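Local coordinates for protein D-aminopeptidase (PDB 5TZB) that probably removes N-terminal residues, beta-amino acids among them, from short peptides, as an aminopeptidase of the Ntn-hydrolase type in peptidase family S58, at residues 66-77 and 107-115; 120-128 and 139-147. One frame throughout, in Å; residues are numbered along the deposited sequence.

Overall arrangement
Both contacts are built around one mixed sheet of the S58 peptidase chain. Interaction 1 pairs strand 63-71 with strand 111-115 inside that sheet; interaction 2 lays helix 119-129 over strand 144-148 and the loop leading into it. Their centres are 10 Å apart, and they meet where strands 111-115 and 144-148 run side by side, Ala112 bonding through its backbone to both Val144 and Met146. Along the chain they come in series: interaction 1 closes with strand 111-115, and the helix of interaction 2 follows at once. One layer therefore carries sheet pairing in its middle, a helix on one face and, through that helix, contact with a second subunit.

Interaction 1: 66-77 and 107-115; sequences GVTVIEPRAGAA and LTTPIAYTN
Ile70 and Ile111 face each other across an antiparallel ladder, Ile70 CB lying 4.1 Å from Ile111 CB, and the backbone bonds of this pair are nearly straight: Ile70 N to Ile111 O is 2.7 Å at 169°. Thr68 and Tyr113 form the next hydrogen-bonded pair, with Val69 and Ala112 the non-hydrogen-bonded pair between them. On the face of the isoleucines, Ile70 CG1 is turned beside its own backbone N (chi1 -51°) and the extended chain carries CD1 obliquely to the Tyr113 ring, 4.0 Å from Tyr113 OH. That hydroxyl is held by Leu217 O and Thr263 OG1, fixing the outer end of the ring. On the same face Thr68 CB lies against Tyr113 CB, while Thr68 OG1 bonds to His51 and Gly185. On the other face Val69 CG1 touches Ala112 CB at 4.1 Å. Near Gly66 a side chain takes over from the backbone: Thr114 OG1, set opposite its own N by chi1 of -171°, donates to Gly66 O at 2.8 Å, tilted from the carbonyl plane. Beyond the ladder Glu71 bends at chi2 and lies alongside Pro110, its OE1 3.4 Å from Pro110 CG, and the Pro72 and Leu107 side chains pass at a slant, Pro72 CB 3.8 Å from Leu107 CD2. The chain turns back, setting Ala77 CB 3.5 Å from Thr109 C. Strand 48-56 pairs with 63-71 and strand 144-148 with 111-115, while Ile111, Pro72 and Leu107 pack against Phe304 of strand 298-305 in the second sheet, consistent with the layered alpha-beta-beta-alpha sandwich of Ntn-type hydrolases.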
loop_
_atom_site.group_PDB
_atom_site.type_symbol
_atom_site.label_atom_id
_atom_site.label_comp_id
_atom_site.label_asym_id
_atom_site.label_seq_id
_atom_site.Cartn_x
_atom_site.Cartn_y
_atom_site.Cartn_z
ATOM N N GLY C 66 0.484 -31.274 -6.457
ATOM C CA GLY C 66 -0.086 -31.637 -5.178
ATOM C C GLY C 66 -0.452 -30.429 -4.347
ATOM O O GLY C 66 -0.613 -29.318 -4.856
ATOM N N VAL C 67 -0.584 -30.650 -3.047
ATOM C CA VAL C 67 -0.957 -29.583 -2.159
ATOM C C VAL C 67 -0.246 -29.759 -0.813
ATOM O O VAL C 67 -0.091 -30.878 -0.317
ATOM C CB VAL C 67 -2.514 -29.513 -2.005
ATOM C CG1 VAL C 67 -3.091 -30.869 -1.707
ATOM C CG2 VAL C 67 -2.928 -28.506 -0.948
ATOM N N THR C 68 0.219 -28.642 -0.255
ATOM C CA THR C 68 0.794 -28.608 1.085
ATOM C C THR C 68 -0.078 -27.760 1.992
ATOM O O THR C 68 -0.550 -26.699 1.578
ATOM C CB THR C 68 2.213 -28.030 1.076
ATOM O OG1 THR C 68 3.069 -28.899 0.331
ATOM C CG2 THR C 68 2.753 -27.896 2.497
ATOM N N VAL C 69 -0.314 -28.222 3.221
ATOM C CA VAL C 69 -1.096 -27.432 4.164
ATOM C C VAL C 69 -0.282 -27.097 5.399
ATOM O O VAL C 69 0.576 -27.874 5.841
ATOM C CB VAL C 69 -2.401 -28.141 4.602
ATOM C CG1 VAL C 69 -3.358 -28.283 3.436
ATOM C CG2 VAL C 69 -2.101 -29.478 5.204
ATOM N N ILE C 70 -0.527 -25.896 5.909
ATOM C CA ILE C 70 0.035 -25.453 7.166
ATOM C C ILE C 70 -1.118 -25.173 8.096
ATOM O O ILE C 70 -1.990 -24.348 7.770
ATOM C CB ILE C 70 0.876 -24.171 7.026
ATOM C CG1 ILE C 70 1.917 -24.295 5.915
ATOM C CG2 ILE C 70 1.535 -23.806 8.355
ATOM C CD1 ILE C 70 2.553 -22.958 5.567
ATOM N N GLU C 71 -1.133 -25.845 9.244
ATOM C CA GLU C 71 -2.075 -25.498 10.308
ATOM C C GLU C 71 -1.354 -24.547 11.253
ATOM O O GLU C 71 -0.286 -24.893 11.762
ATOM C CB GLU C 71 -2.571 -26.734 11.064
ATOM C CG GLU C 71 -3.370 -27.720 10.226
ATOM C CD GLU C 71 -4.822 -27.297 10.008
ATOM O OE1 GLU C 71 -5.191 -26.142 10.334
ATOM O OE2 GLU C 71 -5.609 -28.145 9.533
ATOM N N PRO C 72 -1.895 -23.330 11.449
ATOM C CA PRO C 72 -1.217 -22.373 12.320
ATOM C C PRO C 72 -1.317 -22.711 13.815
ATOM O O PRO C 72 -0.537 -22.163 14.589
ATOM C CB PRO C 72 -1.945 -21.058 12.022
ATOM C CG PRO C 72 -3.309 -21.488 11.597
ATOM C CD PRO C 72 -3.099 -22.742 10.824
ATOM N N ARG C 73 -2.268 -23.561 14.204
ATOM C CA ARG C 73 -2.507 -23.898 15.614
ATOM C C ARG C 73 -2.534 -25.405 15.850
ATOM O O ARG C 73 -2.608 -26.195 14.901
ATOM C CB ARG C 73 -3.834 -23.302 16.106
ATOM C CG ARG C 73 -3.928 -21.780 16.074
ATOM C CD ARG C 73 -3.120 -21.138 17.196
ATOM N NE ARG C 73 -3.460 -19.731 17.366
ATOM C CZ ARG C 73 -2.835 -18.905 18.204
ATOM N NH1 ARG C 73 -1.823 -19.344 18.940
ATOM N NH2 ARG C 73 -3.207 -17.635 18.293
ATOM N N ALA C 74 -2.474 -25.804 17.120
ATOM C CA ALA C 74 -2.585 -27.214 17.473
ATOM C C ALA C 74 -3.983 -27.720 17.135
ATOM O O ALA C 74 -4.157 -28.884 16.771
ATOM C CB ALA C 74 -2.272 -27.436 18.964
ATOM N N GLY C 75 -4.978 -26.848 17.294
ATOM C CA GLY C 75 -6.348 -27.169 16.936
ATOM C C GLY C 75 -6.858 -26.347 15.765
ATOM O O GLY C 75 -6.080 -25.852 14.940
ATOM N N ALA C 76 -8.173 -26.158 15.717
ATOM C CA ALA C 76 -8.796 -25.447 14.610
ATOM C C ALA C 76 -8.416 -23.962 14.575
ATOM O O ALA C 76 -8.526 -23.255 15.570
ATOM C CB ALA C 76 -10.304 -25.609 14.681
ATOM N N ALA C 77 -7.972 -23.499 13.410
ATOM C CA ALA C 77 -7.560 -22.109 13.228
ATOM C C ALA C 77 -8.705 -21.126 13.487
ATOM O O ALA C 77 -8.494 -20.044 14.056
ATOM C CB ALA C 77 -7.002 -21.913 11.811
ATOM N N LEU C 107 -5.424 -14.313 10.591
ATOM C CA LEU C 107 -5.402 -15.615 9.950
ATOM C C LEU C 107 -6.362 -16.510 10.717
ATOM O O LEU C 107 -6.185 -16.724 11.925
ATOM C CB LEU C 107 -3.969 -16.191 9.948
ATOM C CG LEU C 107 -3.716 -17.597 9.394
ATOM C CD1 LEU C 107 -3.969 -17.645 7.876
ATOM C CD2 LEU C 107 -2.288 -18.092 9.722
ATOM N N THR C 108 -7.381 -17.026 10.031
ATOM C CA THR C 108 -8.463 -17.732 10.703
ATOM C C THR C 108 -8.685 -19.114 10.101
ATOM O O THR C 108 -9.689 -19.761 10.395
ATOM C CB THR C 108 -9.801 -16.929 10.619
ATOM O OG1 THR C 108 -10.178 -16.763 9.248
ATOM C CG2 THR C 108 -9.656 -15.563 11.264
ATOM N N THR C 109 -7.765 -19.540 9.237
ATOM C CA THR C 109 -7.890 -20.784 8.486
ATOM C C THR C 109 -6.531 -21.457 8.366
ATOM O O THR C 109 -5.518 -20.852 8.697
ATOM C CB THR C 109 -8.416 -20.558 7.054
ATOM O OG1 THR C 109 -7.484 -19.724 6.340
ATOM C CG2 THR C 109 -9.801 -19.910 7.070
ATOM N N PRO C 110 -6.503 -22.699 7.862
ATOM C CA PRO C 110 -5.198 -23.196 7.423
ATOM C C PRO C 110 -4.685 -22.412 6.222
ATOM O O PRO C 110 -5.430 -21.653 5.588
ATOM C CB PRO C 110 -5.472 -24.642 7.001
ATOM C CG PRO C 110 -6.788 -24.984 7.564
ATOM C CD PRO C 110 -7.560 -23.727 7.763
ATOM N N ILE C 111 -3.412 -22.623 5.933
ATOM C CA ILE C 111 -2.745 -22.127 4.747
ATOM C C ILE C 111 -2.419 -23.292 3.842
ATOM O O ILE C 111 -1.956 -24.324 4.316
ATOM C CB ILE C 111 -1.430 -21.409 5.096
ATOM C CG1 ILE C 111 -1.703 -20.227 6.019
ATOM C CG2 ILE C 111 -0.693 -20.954 3.831
ATOM C CD1 ILE C 111 -0.454 -19.743 6.745
ATOM N N ALA C 112 -2.636 -23.123 2.543
ATOM C CA ALA C 112 -2.318 -24.179 1.603
ATOM C C ALA C 112 -1.486 -23.642 0.431
ATOM O O ALA C 112 -1.630 -22.487 0.019
ATOM C CB ALA C 112 -3.581 -24.855 1.114
ATOM N N TYR C 113 -0.553 -24.474 -0.029
ATOM C CA TYR C 113 0.216 -24.241 -1.245
ATOM C C TYR C 113 -0.216 -25.228 -2.324
ATOM O O TYR C 113 -0.360 -26.413 -2.029
ATOM C CB TYR C 113 1.712 -24.445 -1.009
ATOM C CG TYR C 113 2.419 -23.532 -0.037
ATOM C CD1 TYR C 113 1.822 -22.387 0.464
ATOM C CD2 TYR C 113 3.718 -23.826 0.364
ATOM C CE1 TYR C 113 2.506 -21.559 1.354
ATOM C CE2 TYR C 113 4.403 -23.012 1.240
ATOM C CZ TYR C 113 3.799 -21.887 1.731
ATOM O OH TYR C 113 4.504 -21.088 2.601
ATOM N N THR C 114 -0.370 -24.781 -3.568
ATOM C CA THR C 114 -0.599 -25.723 -4.667
ATOM C C THR C 114 -0.126 -25.103 -5.995
ATOM O O THR C 114 0.637 -24.154 -5.979
ATOM C CB THR C 114 -2.082 -26.144 -4.738
ATOM O OG1 THR C 114 -2.246 -27.215 -5.676
ATOM C CG2 THR C 114 -2.972 -24.977 -5.108
ATOM N N ASN C 115 -0.549 -25.641 -7.138
ATOM C CA ASN C 115 -0.189 -25.045 -8.427
ATOM C C ASN C 115 -1.196 -23.970 -8.849
ATOM O O ASN C 115 -2.290 -23.905 -8.292
ATOM C CB ASN C 115 -0.087 -26.113 -9.514
ATOM C CG ASN C 115 -1.438 -26.709 -9.867
ATOM O OD1 ASN C 115 -2.225 -26.099 -10.594
ATOM N ND2 ASN C 115 -1.704 -27.913 -9.375
#

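Interaction 2: 120-128 and 139-147; sequences GAVRDALVA and YWCMPVVME
A beta-alpha-beta unit, strand 111-115, helix 119-129 and strand 144-148, supplies this contact: the helix runs back along the sheet, nearly antiparallel to the strand it precedes (159°), with the axes of the short segments 8.4 Å apart. Pro143, just before the strand, packs among Arg123, Leu126 and Val127. The Pro143 and Leu126 side chains slide past each other in opposite directions, Pro143 CG 3.7 Å from Leu126 CB, while Val127 crosses the proline at about a right angle, its CG2 3.7 Å from Pro143 CD. Arg123, bent at chi2, crosses it likewise with its CG-to-NE part, NE being 4.0 Å from Pro143 CD, and Val127 CG2 lies over one face of the guanidinium, offset toward its rim. One turn before Leu126, Val122 CG1, anti to its own N at chi1 166°, meets Val145 CG1 at 3.8 Å, and Val145 CG2 rests on Arg123 CA. Cys141 packs against Val127, its SG 3.9 Å from Val127 CA. Helix 163-172 packs beside Val122 and Leu126 through Val166. The helix also meets the second subunit: Arg123 NH2 makes a salt bridge to Asp94 there and NH1 bonds to Thr116 O of that subunit; Asp124 OD2 accepts from its Ala121 N, and Gly120 N and Ala121 N here bond to its Asp124. Carboxylates from both subunits probably balance the guanidinium's charge, and the several bonds would limit its rotation. Within the helix Arg123 NH1 meets the syn side of Asp124 OD1 at 2.9 Å, almost straight at 172°, tilted well out of the carboxylate plane, with OD1 in the guanidinium plane.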
loop_
_atom_site.group_PDB
_atom_site.type_symbol
_atom_site.label_atom_id
_atom_site.label_comp_id
_atom_site.label_asym_id
_atom_site.label_seq_id
_atom_site.Cartn_x
_atom_site.Cartn_y
_atom_site.Cartn_z
ATOM N N GLY C 120 -8.423 -22.386 -6.763
ATOM C CA GLY C 120 -9.833 -22.319 -6.443
ATOM C C GLY C 120 -10.409 -23.596 -5.846
ATOM O O GLY C 120 -11.155 -23.554 -4.852
ATOM N N ALA C 121 -10.070 -24.733 -6.455
ATOM C CA ALA C 121 -10.557 -26.020 -5.971
ATOM C C ALA C 121 -10.044 -26.265 -4.542
ATOM O O ALA C 121 -10.787 -26.726 -3.680
ATOM C CB ALA C 121 -10.127 -27.157 -6.913
ATOM N N VAL C 122 -8.778 -25.942 -4.300
ATOM C CA VAL C 122 -8.191 -26.083 -2.970
ATOM C C VAL C 122 -8.849 -25.142 -1.965
ATOM O O VAL C 122 -9.173 -25.544 -0.837
ATOM C CB VAL C 122 -6.659 -25.828 -2.999
ATOM C CG1 VAL C 122 -6.103 -25.644 -1.583
ATOM C CG2 VAL C 122 -5.941 -26.970 -3.763
ATOM N N ARG C 123 -9.076 -23.902 -2.380
ATOM C CA ARG C 123 -9.690 -22.925 -1.496
ATOM C C ARG C 123 -11.096 -23.355 -1.075
ATOM O O ARG C 123 -11.429 -23.326 0.108
ATOM C CB ARG C 123 -9.755 -21.555 -2.171
ATOM C CG ARG C 123 -10.313 -20.438 -1.289
ATOM C CD ARG C 123 -11.692 -20.017 -1.751
ATOM N NE ARG C 123 -12.169 -18.848 -1.027
ATOM C CZ ARG C 123 -13.449 -18.531 -0.861
ATOM N NH1 ARG C 123 -14.404 -19.298 -1.368
ATOM N NH2 ARG C 123 -13.765 -17.431 -0.193
ATOM N N ASP C 124 -11.920 -23.752 -2.040
ATOM C CA ASP C 124 -13.297 -24.108 -1.717
ATOM C C ASP C 124 -13.364 -25.434 -0.962
ATOM O O ASP C 124 -14.318 -25.682 -0.221
ATOM C CB ASP C 124 -14.160 -24.128 -2.981
ATOM C CG ASP C 124 -14.571 -22.715 -3.425
ATOM O OD1 ASP C 124 -13.979 -21.737 -2.914
ATOM O OD2 ASP C 124 -15.485 -22.581 -4.278
ATOM N N ALA C 125 -12.345 -26.273 -1.130
ATOM C CA ALA C 125 -12.258 -27.505 -0.353
ATOM C C ALA C 125 -11.978 -27.173 1.113
ATOM O O ALA C 125 -12.488 -27.829 2.010
ATOM C CB ALA C 125 -11.184 -28.420 -0.909
ATOM N N LEU C 126 -11.158 -26.156 1.352
ATOM C CA LEU C 126 -10.871 -25.719 2.715
ATOM C C LEU C 126 -12.118 -25.080 3.350
ATOM O O LEU C 126 -12.362 -25.236 4.548
ATOM C CB LEU C 126 -9.679 -24.752 2.719
ATOM C CG LEU C 126 -8.312 -25.406 2.463
ATOM C CD1 LEU C 126 -7.217 -24.381 2.376
ATOM C CD2 LEU C 126 -7.972 -26.414 3.559
ATOM N N VAL C 127 -12.935 -24.404 2.538
ATOM C CA VAL C 127 -14.202 -23.888 3.038
ATOM C C VAL C 127 -15.130 -25.026 3.469
ATOM O O VAL C 127 -15.664 -25.020 4.591
ATOM C CB VAL C 127 -14.936 -23.043 1.998
ATOM C CG1 VAL C 127 -16.314 -22.705 2.516
ATOM C CG2 VAL C 127 -14.141 -21.778 1.680
ATOM N N ALA C 128 -15.308 -26.006 2.586
ATOM C CA ALA C 128 -16.168 -27.145 2.884
ATOM C C ALA C 128 -15.717 -27.860 4.151
ATOM O O ALA C 128 -16.543 -28.366 4.906
ATOM C CB ALA C 128 -16.194 -28.117 1.717
ATOM N N TYR C 139 -20.377 -16.566 9.849
ATOM C CA TYR C 139 -19.151 -16.020 9.286
ATOM C C TYR C 139 -18.951 -16.573 7.893
ATOM O O TYR C 139 -19.553 -17.578 7.514
ATOM C CB TYR C 139 -17.934 -16.332 10.171
ATOM C CG TYR C 139 -17.459 -17.761 10.091
ATOM C CD1 TYR C 139 -16.355 -18.099 9.326
ATOM C CD2 TYR C 139 -18.115 -18.772 10.786
ATOM C CE1 TYR C 139 -15.908 -19.411 9.256
ATOM C CE2 TYR C 139 -17.680 -20.087 10.721
ATOM C CZ TYR C 139 -16.575 -20.402 9.953
ATOM O OH TYR C 139 -16.129 -21.705 9.879
ATOM N N TRP C 140 -18.098 -15.899 7.134
ATOM C CA TRP C 140 -17.745 -16.345 5.801
ATOM C C TRP C 140 -16.293 -16.807 5.818
ATOM O O TRP C 140 -15.397 -16.076 6.230
ATOM C CB TRP C 140 -17.998 -15.231 4.765
ATOM C CG TRP C 140 -17.671 -13.836 5.232
ATOM C CD1 TRP C 140 -16.541 -13.110 4.944
ATOM C CD2 TRP C 140 -18.478 -12.999 6.073
ATOM N NE1 TRP C 140 -16.607 -11.872 5.550
ATOM C CE2 TRP C 140 -17.781 -11.785 6.252
ATOM C CE3 TRP C 140 -19.725 -13.161 6.690
ATOM C CZ2 TRP C 140 -18.289 -10.740 7.018
ATOM C CZ3 TRP C 140 -20.228 -12.126 7.454
ATOM C CH2 TRP C 140 -19.516 -10.928 7.608
ATOM N N CYS C 141 -16.083 -18.048 5.412
ATOM C CA CYS C 141 -14.771 -18.667 5.462
ATOM C C CYS C 141 -13.889 -18.138 4.342
ATOM O O CYS C 141 -14.303 -18.141 3.190
ATOM C CB CYS C 141 -14.910 -20.187 5.361
ATOM S SG CYS C 141 -13.357 -21.082 5.545
ATOM N N MET C 142 -12.692 -17.669 4.676
ATOM C CA MET C 142 -11.782 -17.103 3.675
ATOM C C MET C 142 -10.369 -17.711 3.782
ATOM O O MET C 142 -9.449 -17.062 4.297
ATOM C CB MET C 142 -11.724 -15.577 3.821
ATOM C CG MET C 142 -13.072 -14.856 3.561
ATOM S SD MET C 142 -12.978 -13.074 3.805
ATOM C CE MET C 142 -12.723 -12.985 5.585
ATOM N N PRO C 143 -10.196 -18.959 3.308
ATOM C CA PRO C 143 -8.897 -19.650 3.398
ATOM C C PRO C 143 -7.760 -18.981 2.603
ATOM O O PRO C 143 -7.991 -18.360 1.561
ATOM C CB PRO C 143 -9.194 -21.044 2.834
ATOM C CG PRO C 143 -10.722 -21.189 2.905
ATOM C CD PRO C 143 -11.237 -19.800 2.699
ATOM N N VAL C 144 -6.537 -19.105 3.107
ATOM C CA VAL C 144 -5.377 -18.580 2.406
ATOM C C VAL C 144 -4.755 -19.679 1.558
ATOM O O VAL C 144 -4.279 -20.686 2.080
ATOM C CB VAL C 144 -4.315 -18.009 3.377
ATOM C CG1 VAL C 144 -3.049 -17.575 2.600
ATOM C CG2 VAL C 144 -4.893 -16.820 4.180
ATOM N N VAL C 145 -4.778 -19.495 0.243
ATOM C CA VAL C 145 -4.173 -20.455 -0.662
ATOM C C VAL C 145 -3.219 -19.684 -1.554
ATOM O O VAL C 145 -3.567 -18.612 -2.058
ATOM C CB VAL C 145 -5.212 -21.210 -1.507
ATOM C CG1 VAL C 145 -4.526 -22.236 -2.412
ATOM C CG2 VAL C 145 -6.215 -21.909 -0.605
ATOM N N MET C 146 -1.993 -20.194 -1.686
ATOM C CA MET C 146 -0.983 -19.561 -2.519
ATOM C C MET C 146 -0.464 -20.593 -3.501
ATOM O O MET C 146 -0.768 -21.777 -3.362
ATOM C CB MET C 146 0.127 -18.972 -1.652
ATOM C CG MET C 146 -0.373 -17.815 -0.778
ATOM S SD MET C 146 0.881 -17.129 0.313
ATOM C CE MET C 146 0.922 -18.393 1.583
ATOM N N GLU C 147 0.307 -20.159 -4.500
ATOM C CA GLU C 147 0.665 -21.052 -5.588
ATOM C C GLU C 147 1.989 -20.718 -6.257
ATOM O O GLU C 147 2.479 -19.594 -6.153
ATOM C CB GLU C 147 -0.435 -21.043 -6.659
ATOM C CG GLU C 147 -0.740 -19.668 -7.259
ATOM C CD GLU C 147 0.290 -19.203 -8.306
ATOM O OE1 GLU C 147 0.966 -20.054 -8.933
ATOM O OE2 GLU C 147 0.410 -17.975 -8.502
#